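Local coordinates for protein restriction endonuclease LpnPI (Legionella pneumophila subsp. pneumophila str. Philadelphia 1, PDB 4RZL) that probably cleaves DNA carrying modified cytosine, recognised by its N-terminal SRA-type domain, the part present here, at residues A[20-25]-A[196-201]; A[42-47]-A[133-138]; A[46-49]-A[54-57]; A[110-115]-A[179-184]; A[127-132]-A[153-158]. All coordinates share one frame; numbering follows the deposited sequence.

From the N terminus, contact 1 closes the outermost loop: the region of strand 22-23 meets the end of helix 195-199, and the other four contacts nest inside. Contact 2 starts at the end of helix 40-44 and reaches strand 132-137. Contact 3, sharing Lys46 and Gly47 with it, closes a short loop onto strand 54-57. Contact 4 joins helix 108-119 to strand 176-187; its loop crosses that of contact 2 and encloses contact 5, which joins residues 127-132 to strand 147-155 and also crosses contact 2. Contacts 1 and 2 meet through Leu22, and contacts 4 and 5 through neighbouring strands, so these elements gather around the mixed sheet from both sides of the chain's centre.

Contact 1: residues A[20-25]-A[196-201]; sequences ADLIID and KWINSL
With CG1 anti to its own carbonyl carbon (chi1 -60°) and CD1 carried on in an extended arm (chi2 168°), Ile198 sends its terminal methyl off the helix into the side chain of Leu22. CG of that leucine likewise lies anti to the carbonyl carbon and beside the backbone N, and the two side chains meet at about a right angle. The touching is narrow: Ile198 CD1 sits 3.8 Å from Leu22 CG and equally close to Leu22 CD1, straddling the branch point and one of its methyls. The same CD1 also passes 4.0 Å from the carbonyl O of Ala20. No hydrogen bond crosses between the two segments, which are held here by a buried apolar touch; the O of Ala20 is taken by Arg195 instead, whose backbone N is bonded to Asp21 OD1. Leu22 is a strand residue, and its backbone bonds to Val193 in the two-stranded antiparallel pairing of 22-23 with 192-193. Ile198 also rests on Val193, while Leu22 reaches on to Phe133 and Phe135, so helix 195-199 faces strand 132-137 of the main sheet through this leucine and, directly, through Trp197 on Phe133.

Contact 2: residues A[42-47]-A[133-138]; sequences SKIIKG and FIFVKY
Phe133 meets the tip of Ile45 at the rim of its ring: Ile45 CD1 lies close to the ring plane, 3.8 Å from Phe133 CD2, so the methyl abuts the edge. The ring is brought there by a chi1 of -67°, which sets CG beside the backbone N and turns the aromatic group toward the end of helix 40-44. Two residues on along the strand, Phe135 projects to the same side and receives two methyls. Ile45 CD1 comes obliquely within 4.3 Å of its CE1, and Ile44 CD1, also oblique, lies 4.4 Å from CE2. Ile45 CD1 is thus the atom shared by both phenylalanines, whereas Ile44 reaches Phe135 alone. Ile134 and Val136, between and beyond the two aromatics, project from the opposite face of the sheet, Ile134 touching Ala153. Helix 40-44 ends at this point, Ile45 being the first residue to leave helical backbone angles, and Leu22 also packs on Ile44. Strand 132-137 itself is held in the sheet by backbone bonds of Phe133 and Phe135 to strand 65-70. Every touching residue is buried and no hydrogen bond crosses, so the helix end is held against the sheet by hydrocarbon contact, methyl against aromatic ring, whose fit depends on shape, with no polar group of either segment bonded across it; the helix-end carbonyl, Ile44 O, is bonded by the side chain of Arg195.

Contact 3: residues A[46-49]-A[54-57]; sequences KGIG and FRSA
Gly47 brings its carbonyl O to within 3.3 Å of Ala57 CB, and a water joins the two backbones here by donating to Gly47 O and to Ser56 O, 2.9 Å each. Ile48 follows with two branches at work. Its CD1 lies over the peptide between Ser56 and Ala57, 3.7 Å from Ser56 C, and 3.8 Å from Ala57 CB. CG2, anti to the backbone N, meets the arginine arm crossing it at about a right angle, 3.9 Å from Arg55 CD. Gly49 closes the segment with the direct polar link: Arg55 NH1 donates to Gly49 O over 2.8 Å, bent at 139° and tilted from the carbonyl plane. The extended Arg55 chain carries its head to the loop, where NH1 also forms a salt bridge with Asp39 and NE bonds to Gly52 O. A second water accepts from Gly49 N and, weakly, from Ser56 N. Strand 54-57 hydrogen-bonds through Arg55 and Ala57 to strand 65-70, while the polar backbone atoms of Ser56 turn to the loop. This is an edge strand bordered, partly through waters, by the loop that leads into it, with Arg55 binding the loop carbonyls of Gly49 and Gly52.

Contact 4: residues A[110-115]-A[179-184]; sequences ATLKML and QNYRAI
Leu112 forms the apolar centre, reaching from the helix with both methyls. CD1 lies 4.1 Å from Tyr181 CB and CD2 4.2 Å from Ala183 CB, so one branch point spans two residues that project from the same side of the strand. Leucine and tyrosine side chains run past each other in opposite directions, the leucine methyls going down toward the strand backbone while the ring climbs toward the helix. The phenol end arrives at Lys113, where Tyr181 OH lies 3.7 Å from Lys113 CB, beside the aliphatic part of the chain. CG of Lys113 stands anti to the backbone N (chi1 179°), which lays this chain along the helix flank; its NZ turns away into a salt bridge with Asp117, one helical turn on. In the next shell, Tyr181 OH hydrogen-bonds to His102 NE2, and the ring of the histidine meets that of the tyrosine with planes about 50° apart; His102 also touches Lys113. That bond satisfies the phenol and would restrict where the ring can lie. Asn180, the preceding residue, is hydrogen-bonded to Gly92, Asn94 and Asn109, the last near the start of the helix. The axes of helix segment 110-115 and strand segment 179-184 approach to 9.8 Å and run at 43°. Helix 108-119 lies over strand 176-187, which is paired by backbone bonds with strand 87-91 through Tyr90 and with strand 166-173, while Phe116 and Leu166 also touch Ala183.

Contact 5: residues A[127-132]-A[153-158]; sequences RIVPPI and AVPGYP
The Pro155 ring offers its CD and CG to Val129 CG1, which stands 3.8 Å from CD as the two side chains slide past each other in opposite directions. Further along the same segment, the Tyr157 ring carries Pro158 CD over one face, 3.4 Å above the plane and offset toward the rim. Ile132 also reaches Pro155, with CD1 4.2 Å from the ring CD. The polar link lies where strand 132-137 begins, opposite the last residues of strand 147-155: Ala153 N donates to Ile132 O at 2.7 Å and 160°, a short and fairly straight bond, whereas the return bond from Ile132 N to Ala153 O is long and weak. That carbonyl also accepts from a water, which donates to Ala153 O at 2.6 Å and to Pro130 O at 2.8 Å, so one water bridges the two carbonyls. Around this, Val129 packs on Trp217 and Pro131 on Phe214 of helix 212-220. Here the chain coming from helix 108-119 passes through Pro130 and Pro131, enters strand 132-137 and pairs antiparallel with strand 147-155: the start of an interior strand pair of the mixed β-sheet core, consistent with the SRA-type fold of this domain.

Contact 1: residues A[20-25]-A[196-201]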
# COMPACT_ATOMS: atom_id res chain seq x y z
N ALA A 20 -5.84 -15.11 8.74
CA ALA A 20 -4.79 -14.38 9.46
C ALA A 20 -5.19 -12.93 9.76
O ALA A 20 -5.97 -12.32 9.03
CB ALA A 20 -3.50 -14.40 8.65
N ASP A 21 -4.64 -12.38 10.83
CA ASP A 21 -4.64 -10.94 11.04
C ASP A 21 -3.47 -10.34 10.26
O ASP A 21 -2.47 -11.02 10.00
CB ASP A 21 -4.51 -10.60 12.53
CG ASP A 21 -5.55 -11.30 13.40
OD1 ASP A 21 -6.75 -10.97 13.28
OD2 ASP A 21 -5.16 -12.17 14.21
N LEU A 22 -3.58 -9.06 9.91
CA LEU A 22 -2.44 -8.34 9.34
C LEU A 22 -1.66 -7.61 10.44
O LEU A 22 -2.15 -6.68 11.07
CB LEU A 22 -2.90 -7.34 8.26
CG LEU A 22 -3.26 -8.00 6.91
CD1 LEU A 22 -3.92 -6.98 5.96
CD2 LEU A 22 -2.01 -8.61 6.29
N ILE A 23 -0.42 -8.05 10.65
CA ILE A 23 0.42 -7.57 11.74
C ILE A 23 1.67 -6.86 11.20
O ILE A 23 2.33 -7.37 10.30
CB ILE A 23 0.85 -8.74 12.64
CG1 ILE A 23 -0.37 -9.30 13.38
CG2 ILE A 23 1.93 -8.30 13.66
CD1 ILE A 23 -0.09 -10.54 14.19
N ILE A 24 1.97 -5.69 11.76
CA ILE A 24 3.12 -4.89 11.34
C ILE A 24 4.39 -5.74 11.24
O ILE A 24 4.79 -6.39 12.21
CB ILE A 24 3.38 -3.71 12.30
CG1 ILE A 24 2.33 -2.62 12.09
CG2 ILE A 24 4.80 -3.15 12.09
CD1 ILE A 24 2.41 -1.95 10.72
N ASP A 25 4.94 -5.77 10.03
CA ASP A 25 6.19 -6.45 9.68
C ASP A 25 6.16 -7.97 9.83
O ASP A 25 7.20 -8.61 9.77
CB ASP A 25 7.35 -5.86 10.47
CG ASP A 25 7.68 -4.43 10.03
OD1 ASP A 25 7.24 -4.05 8.92
OD2 ASP A 25 8.38 -3.71 10.77
N LYS A 196 -11.41 -10.04 11.59
CA LYS A 196 -12.79 -9.56 11.63
C LYS A 196 -12.93 -8.33 10.74
O LYS A 196 -13.85 -8.26 9.92
CB LYS A 196 -13.22 -9.21 13.06
CG LYS A 196 -14.67 -8.69 13.19
CD LYS A 196 -15.04 -8.43 14.64
CE LYS A 196 -16.37 -7.70 14.78
NZ LYS A 196 -17.52 -8.53 14.32
N TRP A 197 -12.01 -7.38 10.88
CA TRP A 197 -12.05 -6.19 10.05
C TRP A 197 -11.96 -6.56 8.58
O TRP A 197 -12.76 -6.10 7.78
CB TRP A 197 -10.94 -5.20 10.41
CG TRP A 197 -11.21 -3.85 9.81
CD1 TRP A 197 -11.76 -2.76 10.43
CD2 TRP A 197 -11.00 -3.46 8.44
NE1 TRP A 197 -11.87 -1.71 9.54
CE2 TRP A 197 -11.42 -2.12 8.32
CE3 TRP A 197 -10.48 -4.11 7.31
CZ2 TRP A 197 -11.34 -1.42 7.11
CZ3 TRP A 197 -10.41 -3.42 6.12
CH2 TRP A 197 -10.83 -2.09 6.03
N ILE A 198 -10.98 -7.39 8.24
CA ILE A 198 -10.70 -7.74 6.85
C ILE A 198 -11.88 -8.47 6.19
O ILE A 198 -12.19 -8.20 5.02
CB ILE A 198 -9.42 -8.61 6.74
CG1 ILE A 198 -8.21 -7.85 7.29
CG2 ILE A 198 -9.16 -9.01 5.29
CD1 ILE A 198 -6.98 -8.72 7.48
N ASN A 199 -12.51 -9.39 6.91
CA ASN A 199 -13.70 -10.07 6.40
C ASN A 199 -14.88 -9.10 6.24
O ASN A 199 -15.82 -9.38 5.50
CB ASN A 199 -14.13 -11.23 7.30
CG ASN A 199 -13.26 -12.47 7.13
OD1 ASN A 199 -12.48 -12.57 6.17
ND2 ASN A 199 -13.41 -13.43 8.03
N SER A 200 -14.83 -8.00 6.97
CA SER A 200 -15.90 -7.02 6.94
C SER A 200 -15.44 -5.78 6.17
O SER A 200 -15.80 -4.65 6.49
CB SER A 200 -16.32 -6.66 8.36
OG SER A 200 -17.48 -5.84 8.35
N LEU A 201 -14.64 -6.02 5.14
CA LEU A 201 -14.08 -4.96 4.31
C LEU A 201 -15.15 -4.10 3.65
O LEU A 201 -15.05 -2.87 3.62
CB LEU A 201 -13.18 -5.58 3.24
CG LEU A 201 -12.72 -4.70 2.09
CD1 LEU A 201 -11.88 -3.59 2.65
CD2 LEU A 201 -11.94 -5.54 1.14

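Contact 2: residues A[42-47]-A[133-138]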
# COMPACT_ATOMS: atom_id res chain seq x y z
N SER A 42 -3.72 -11.98 -2.21
CA SER A 42 -5.11 -12.25 -2.58
C SER A 42 -5.74 -13.34 -1.72
O SER A 42 -6.95 -13.44 -1.61
CB SER A 42 -5.23 -12.61 -4.07
OG SER A 42 -4.29 -13.61 -4.43
N LYS A 43 -4.91 -14.17 -1.10
CA LYS A 43 -5.44 -15.18 -0.17
C LYS A 43 -5.82 -14.56 1.17
O LYS A 43 -6.83 -14.93 1.78
CB LYS A 43 -4.43 -16.30 0.04
CG LYS A 43 -5.05 -17.52 0.69
CD LYS A 43 -4.11 -18.69 0.60
CE LYS A 43 -4.80 -19.97 1.02
NZ LYS A 43 -3.84 -21.10 0.96
N ILE A 44 -5.01 -13.62 1.64
CA ILE A 44 -5.28 -12.91 2.88
C ILE A 44 -6.53 -12.06 2.77
O ILE A 44 -7.35 -12.00 3.68
CB ILE A 44 -4.09 -12.01 3.27
CG1 ILE A 44 -2.82 -12.82 3.41
CG2 ILE A 44 -4.39 -11.24 4.56
CD1 ILE A 44 -1.55 -11.96 3.56
N ILE A 45 -6.65 -11.36 1.64
CA ILE A 45 -7.73 -10.39 1.48
C ILE A 45 -8.59 -10.74 0.28
O ILE A 45 -8.18 -10.51 -0.86
CB ILE A 45 -7.18 -8.96 1.29
CG1 ILE A 45 -6.09 -8.67 2.32
CG2 ILE A 45 -8.29 -7.93 1.37
CD1 ILE A 45 -5.34 -7.36 2.08
N LYS A 46 -9.77 -11.29 0.54
CA LYS A 46 -10.72 -11.58 -0.53
C LYS A 46 -11.22 -10.27 -1.12
O LYS A 46 -11.63 -9.36 -0.39
CB LYS A 46 -11.89 -12.41 -0.01
CG LYS A 46 -11.50 -13.81 0.47
CD LYS A 46 -12.75 -14.67 0.70
CE LYS A 46 -12.43 -15.93 1.51
NZ LYS A 46 -11.31 -16.72 0.95
N GLY A 47 -11.19 -10.17 -2.45
CA GLY A 47 -11.61 -8.95 -3.12
C GLY A 47 -10.45 -8.24 -3.78
O GLY A 47 -10.64 -7.33 -4.58
N PHE A 133 -3.23 -0.48 2.24
CA PHE A 133 -2.33 -1.46 2.85
C PHE A 133 -1.05 -1.58 2.03
O PHE A 133 -1.09 -1.74 0.80
CB PHE A 133 -2.98 -2.84 2.95
CG PHE A 133 -4.15 -2.93 3.91
CD1 PHE A 133 -4.49 -1.86 4.73
CD2 PHE A 133 -4.91 -4.08 3.97
CE1 PHE A 133 -5.56 -1.95 5.60
CE2 PHE A 133 -6.00 -4.17 4.84
CZ PHE A 133 -6.32 -3.11 5.65
N ILE A 134 0.10 -1.53 2.70
CA ILE A 134 1.40 -1.69 2.03
C ILE A 134 2.02 -3.05 2.29
O ILE A 134 2.08 -3.50 3.44
CB ILE A 134 2.41 -0.61 2.49
CG1 ILE A 134 1.85 0.79 2.26
CG2 ILE A 134 3.77 -0.80 1.78
CD1 ILE A 134 2.62 1.86 3.04
N PHE A 135 2.44 -3.72 1.22
CA PHE A 135 3.19 -4.99 1.32
C PHE A 135 4.49 -4.85 0.55
O PHE A 135 4.53 -4.20 -0.51
CB PHE A 135 2.40 -6.19 0.76
CG PHE A 135 1.16 -6.55 1.54
CD1 PHE A 135 -0.05 -5.93 1.28
CD2 PHE A 135 1.21 -7.55 2.50
CE1 PHE A 135 -1.20 -6.28 1.98
CE2 PHE A 135 0.07 -7.91 3.21
CZ PHE A 135 -1.14 -7.27 2.96
N VAL A 136 5.56 -5.47 1.04
CA VAL A 136 6.78 -5.56 0.24
C VAL A 136 7.13 -7.03 0.06
O VAL A 136 6.80 -7.87 0.90
CB VAL A 136 7.99 -4.80 0.87
CG1 VAL A 136 7.66 -3.32 1.09
CG2 VAL A 136 8.45 -5.46 2.18
N LYS A 137 7.80 -7.33 -1.05
CA LYS A 137 8.24 -8.69 -1.33
C LYS A 137 9.26 -9.08 -0.28
O LYS A 137 10.18 -8.33 0.01
CB LYS A 137 8.85 -8.79 -2.74
CG LYS A 137 9.32 -10.19 -3.13
CD LYS A 137 10.17 -10.14 -4.41
CE LYS A 137 10.38 -11.53 -5.01
N TYR A 138 9.09 -10.26 0.30
CA TYR A 138 9.99 -10.72 1.36
C TYR A 138 10.22 -12.21 1.18
O TYR A 138 9.50 -13.02 1.78
CB TYR A 138 9.38 -10.42 2.73
CG TYR A 138 10.34 -10.55 3.91
CD1 TYR A 138 10.79 -11.80 4.34
CD2 TYR A 138 10.73 -9.43 4.63
CE1 TYR A 138 11.64 -11.92 5.42
CE2 TYR A 138 11.58 -9.55 5.72
CZ TYR A 138 12.03 -10.79 6.11
OH TYR A 138 12.87 -10.91 7.19

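Contact 3: residues A[46-49]-A[54-57]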
# COMPACT_ATOMS: atom_id res chain seq x y z
N LYS A 46 -9.77 -11.29 0.54
CA LYS A 46 -10.72 -11.58 -0.53
C LYS A 46 -11.22 -10.27 -1.12
O LYS A 46 -11.63 -9.36 -0.39
CB LYS A 46 -11.89 -12.41 -0.01
CG LYS A 46 -11.50 -13.81 0.47
CD LYS A 46 -12.75 -14.67 0.70
CE LYS A 46 -12.43 -15.93 1.51
NZ LYS A 46 -11.31 -16.72 0.95
N GLY A 47 -11.19 -10.17 -2.45
CA GLY A 47 -11.61 -8.95 -3.12
C GLY A 47 -10.45 -8.24 -3.78
O GLY A 47 -10.64 -7.33 -4.58
N ILE A 48 -9.23 -8.66 -3.43
CA ILE A 48 -8.01 -8.10 -3.99
C ILE A 48 -7.43 -9.07 -5.01
O ILE A 48 -7.31 -10.26 -4.73
CB ILE A 48 -6.96 -7.80 -2.88
CG1 ILE A 48 -7.42 -6.65 -1.98
CG2 ILE A 48 -5.60 -7.47 -3.48
CD1 ILE A 48 -7.35 -5.28 -2.65
N GLY A 49 -7.08 -8.58 -6.20
CA GLY A 49 -6.52 -9.41 -7.25
C GLY A 49 -5.17 -10.00 -6.90
O GLY A 49 -4.56 -9.63 -5.89
N PHE A 54 -0.16 -2.19 -7.92
CA PHE A 54 -1.29 -1.41 -7.45
C PHE A 54 -2.55 -2.25 -7.58
O PHE A 54 -2.92 -2.66 -8.67
CB PHE A 54 -1.41 -0.10 -8.25
CG PHE A 54 -2.61 0.72 -7.86
CD1 PHE A 54 -3.85 0.49 -8.44
CD2 PHE A 54 -2.50 1.71 -6.89
CE1 PHE A 54 -4.96 1.23 -8.06
CE2 PHE A 54 -3.60 2.45 -6.51
CZ PHE A 54 -4.83 2.21 -7.10
N ARG A 55 -3.22 -2.51 -6.46
CA ARG A 55 -4.42 -3.33 -6.50
C ARG A 55 -5.52 -2.69 -5.68
O ARG A 55 -5.25 -1.99 -4.71
CB ARG A 55 -4.13 -4.74 -5.97
CG ARG A 55 -2.85 -5.37 -6.51
CD ARG A 55 -2.68 -6.81 -6.05
NE ARG A 55 -1.32 -7.31 -6.23
CZ ARG A 55 -0.92 -8.53 -5.89
NH1 ARG A 55 -1.78 -9.39 -5.38
NH2 ARG A 55 0.34 -8.89 -6.08
N SER A 56 -6.76 -2.94 -6.06
CA SER A 56 -7.87 -2.35 -5.33
C SER A 56 -9.06 -3.29 -5.24
O SER A 56 -9.23 -4.19 -6.05
CB SER A 56 -8.28 -1.03 -5.99
OG SER A 56 -9.03 -1.27 -7.16
N ALA A 57 -9.90 -3.05 -4.25
CA ALA A 57 -11.11 -3.84 -4.04
C ALA A 57 -12.30 -2.91 -4.06
O ALA A 57 -12.26 -1.80 -3.53
CB ALA A 57 -11.05 -4.60 -2.73
O HOH W 1 -10.51 -6.46 -7.37
O HOH W 2 -6.98 -5.89 -7.83

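Contact 4: residues A[110-115]-A[179-184]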
# COMPACT_ATOMS: atom_id res chain seq x y z
N ALA A 110 -3.51 7.34 -12.18
CA ALA A 110 -4.75 8.12 -12.18
C ALA A 110 -5.37 8.11 -10.77
O ALA A 110 -5.90 9.11 -10.29
CB ALA A 110 -5.73 7.58 -13.21
N THR A 111 -5.30 6.96 -10.10
CA THR A 111 -5.90 6.84 -8.78
C THR A 111 -5.08 7.61 -7.74
O THR A 111 -5.65 8.28 -6.87
CB THR A 111 -6.04 5.37 -8.36
OG1 THR A 111 -6.81 4.67 -9.34
CG2 THR A 111 -6.74 5.26 -7.01
N LEU A 112 -3.74 7.52 -7.85
CA LEU A 112 -2.85 8.30 -6.98
C LEU A 112 -3.20 9.77 -7.08
O LEU A 112 -3.34 10.45 -6.07
CB LEU A 112 -1.38 8.09 -7.34
CG LEU A 112 -0.72 6.76 -6.93
CD1 LEU A 112 0.71 6.66 -7.49
CD2 LEU A 112 -0.69 6.62 -5.44
N LYS A 113 -3.39 10.27 -8.30
CA LYS A 113 -3.73 11.68 -8.45
C LYS A 113 -5.04 12.02 -7.73
O LYS A 113 -5.15 13.03 -7.03
CB LYS A 113 -3.82 12.08 -9.93
CG LYS A 113 -4.18 13.55 -10.11
CD LYS A 113 -4.39 13.96 -11.57
CE LYS A 113 -4.93 15.39 -11.68
NZ LYS A 113 -4.16 16.33 -10.80
N MET A 114 -6.04 11.16 -7.88
CA MET A 114 -7.33 11.37 -7.22
C MET A 114 -7.21 11.37 -5.70
O MET A 114 -7.80 12.23 -5.04
CB MET A 114 -8.33 10.30 -7.65
CG MET A 114 -8.87 10.50 -9.06
SD MET A 114 -9.95 9.14 -9.51
CE MET A 114 -10.92 9.01 -8.00
N LEU A 115 -6.45 10.42 -5.18
CA LEU A 115 -6.28 10.26 -3.74
C LEU A 115 -5.57 11.45 -3.11
O LEU A 115 -5.98 11.93 -2.06
CB LEU A 115 -5.50 8.98 -3.43
CG LEU A 115 -6.15 7.66 -3.79
CD1 LEU A 115 -5.19 6.55 -3.39
CD2 LEU A 115 -7.45 7.52 -3.08
N GLN A 179 7.06 10.25 -17.86
CA GLN A 179 6.83 10.65 -16.46
C GLN A 179 6.15 9.57 -15.64
O GLN A 179 5.38 8.75 -16.16
CB GLN A 179 6.00 11.93 -16.41
CG GLN A 179 6.70 13.19 -16.92
CD GLN A 179 5.82 14.41 -16.75
OE1 GLN A 179 4.73 14.49 -17.32
NE2 GLN A 179 6.29 15.37 -15.94
N ASN A 180 6.43 9.58 -14.34
CA ASN A 180 5.83 8.64 -13.41
C ASN A 180 5.67 9.35 -12.07
O ASN A 180 6.39 10.31 -11.78
CB ASN A 180 6.70 7.37 -13.27
CG ASN A 180 5.95 6.20 -12.61
OD1 ASN A 180 4.70 6.14 -12.60
ND2 ASN A 180 6.71 5.27 -12.02
N TYR A 181 4.74 8.89 -11.24
CA TYR A 181 4.56 9.53 -9.94
C TYR A 181 5.53 9.00 -8.89
O TYR A 181 5.82 7.80 -8.82
CB TYR A 181 3.13 9.34 -9.45
CG TYR A 181 2.14 10.33 -10.01
CD1 TYR A 181 2.41 11.70 -10.03
CD2 TYR A 181 0.93 9.90 -10.54
CE1 TYR A 181 1.50 12.60 -10.56
CE2 TYR A 181 0.02 10.79 -11.07
CZ TYR A 181 0.31 12.14 -11.07
OH TYR A 181 -0.61 13.01 -11.59
N ARG A 182 6.02 9.93 -8.08
CA ARG A 182 6.66 9.59 -6.82
C ARG A 182 5.69 10.06 -5.73
O ARG A 182 5.42 11.26 -5.61
CB ARG A 182 8.02 10.27 -6.70
CG ARG A 182 8.72 10.09 -5.37
CD ARG A 182 9.98 10.92 -5.41
NE ARG A 182 10.84 10.76 -4.25
CZ ARG A 182 10.85 11.59 -3.21
NH1 ARG A 182 10.02 12.62 -3.18
NH2 ARG A 182 11.69 11.38 -2.20
N ALA A 183 5.15 9.11 -4.98
CA ALA A 183 4.10 9.41 -4.01
C ALA A 183 4.57 9.14 -2.60
O ALA A 183 5.18 8.11 -2.34
CB ALA A 183 2.83 8.58 -4.31
N ILE A 184 4.26 10.05 -1.67
CA ILE A 184 4.71 9.91 -0.29
C ILE A 184 3.50 9.68 0.65
O ILE A 184 2.52 10.42 0.62
CB ILE A 184 5.51 11.15 0.16
CG1 ILE A 184 6.69 11.38 -0.80
CG2 ILE A 184 5.98 11.03 1.63
CD1 ILE A 184 7.72 12.40 -0.33

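Contact 5: residues A[127-132]-A[153-158]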
# COMPACT_ATOMS: atom_id res chain seq x y z
N ARG A 127 -12.49 12.57 1.50
CA ARG A 127 -13.75 11.83 1.45
C ARG A 127 -13.67 10.50 0.69
O ARG A 127 -14.24 9.49 1.11
CB ARG A 127 -14.84 12.70 0.81
CG ARG A 127 -16.23 12.07 0.85
CD ARG A 127 -16.71 11.91 2.28
NE ARG A 127 -16.42 13.10 3.08
CZ ARG A 127 -17.23 14.16 3.17
NH1 ARG A 127 -18.38 14.18 2.52
NH2 ARG A 127 -16.87 15.21 3.92
N ILE A 128 -12.96 10.50 -0.44
CA ILE A 128 -12.95 9.30 -1.27
C ILE A 128 -11.74 8.43 -1.01
O ILE A 128 -11.56 7.40 -1.64
CB ILE A 128 -13.02 9.67 -2.76
CG1 ILE A 128 -11.87 10.61 -3.14
CG2 ILE A 128 -14.36 10.34 -3.09
CD1 ILE A 128 -10.66 9.92 -3.74
N VAL A 129 -10.92 8.82 -0.05
CA VAL A 129 -9.71 8.07 0.28
C VAL A 129 -10.04 6.83 1.11
O VAL A 129 -10.56 6.93 2.21
CB VAL A 129 -8.71 8.93 1.06
CG1 VAL A 129 -7.48 8.11 1.43
CG2 VAL A 129 -8.33 10.19 0.26
N PRO A 130 -9.72 5.64 0.56
CA PRO A 130 -9.90 4.38 1.28
C PRO A 130 -8.67 4.02 2.10
O PRO A 130 -7.61 4.62 1.94
CB PRO A 130 -10.10 3.38 0.15
CG PRO A 130 -9.18 3.89 -0.91
CD PRO A 130 -9.20 5.41 -0.80
N PRO A 131 -8.79 3.01 2.97
CA PRO A 131 -7.60 2.49 3.62
C PRO A 131 -6.59 2.03 2.57
O PRO A 131 -6.98 1.51 1.52
CB PRO A 131 -8.12 1.30 4.41
CG PRO A 131 -9.54 1.57 4.61
CD PRO A 131 -10.02 2.33 3.43
N ILE A 132 -5.31 2.21 2.85
CA ILE A 132 -4.27 1.70 1.97
C ILE A 132 -3.42 0.73 2.78
O ILE A 132 -2.98 1.06 3.89
CB ILE A 132 -3.41 2.83 1.38
CG1 ILE A 132 -4.24 3.69 0.44
CG2 ILE A 132 -2.21 2.26 0.66
CD1 ILE A 132 -3.57 5.00 0.05
N ALA A 153 -1.73 2.83 5.49
CA ALA A 153 -1.14 4.10 5.10
C ALA A 153 -2.17 5.10 4.61
O ALA A 153 -3.28 4.72 4.21
CB ALA A 153 -0.08 3.89 4.01
N VAL A 154 -1.81 6.38 4.66
CA VAL A 154 -2.65 7.43 4.11
C VAL A 154 -1.78 8.37 3.29
O VAL A 154 -0.59 8.53 3.59
CB VAL A 154 -3.40 8.23 5.21
CG1 VAL A 154 -4.32 7.28 6.00
CG2 VAL A 154 -2.43 8.97 6.13
N PRO A 155 -2.37 9.00 2.26
CA PRO A 155 -1.63 9.92 1.38
C PRO A 155 -1.10 11.14 2.11
O PRO A 155 -1.81 11.70 2.94
CB PRO A 155 -2.67 10.33 0.32
CG PRO A 155 -3.74 9.22 0.38
CD PRO A 155 -3.77 8.82 1.83
N GLY A 156 0.12 11.54 1.79
CA GLY A 156 0.70 12.75 2.35
C GLY A 156 1.52 12.46 3.58
O GLY A 156 1.62 11.31 4.03
N TYR A 157 2.11 13.51 4.14
CA TYR A 157 2.97 13.37 5.31
C TYR A 157 3.01 14.71 6.04
O TYR A 157 3.06 15.75 5.39
CB TYR A 157 4.39 12.92 4.91
CG TYR A 157 5.20 12.47 6.11
CD1 TYR A 157 5.11 11.16 6.57
CD2 TYR A 157 6.00 13.36 6.80
CE1 TYR A 157 5.82 10.76 7.69
CE2 TYR A 157 6.71 12.97 7.93
CZ TYR A 157 6.61 11.66 8.36
OH TYR A 157 7.31 11.26 9.48
N PRO A 158 2.95 14.69 7.39
CA PRO A 158 2.98 15.97 8.12
C PRO A 158 4.19 16.82 7.75
O PRO A 158 5.31 16.33 7.75
CB PRO A 158 3.03 15.55 9.60
CG PRO A 158 3.34 14.08 9.61
CD PRO A 158 2.85 13.53 8.30
O HOH W 3 -5.34 5.87 3.02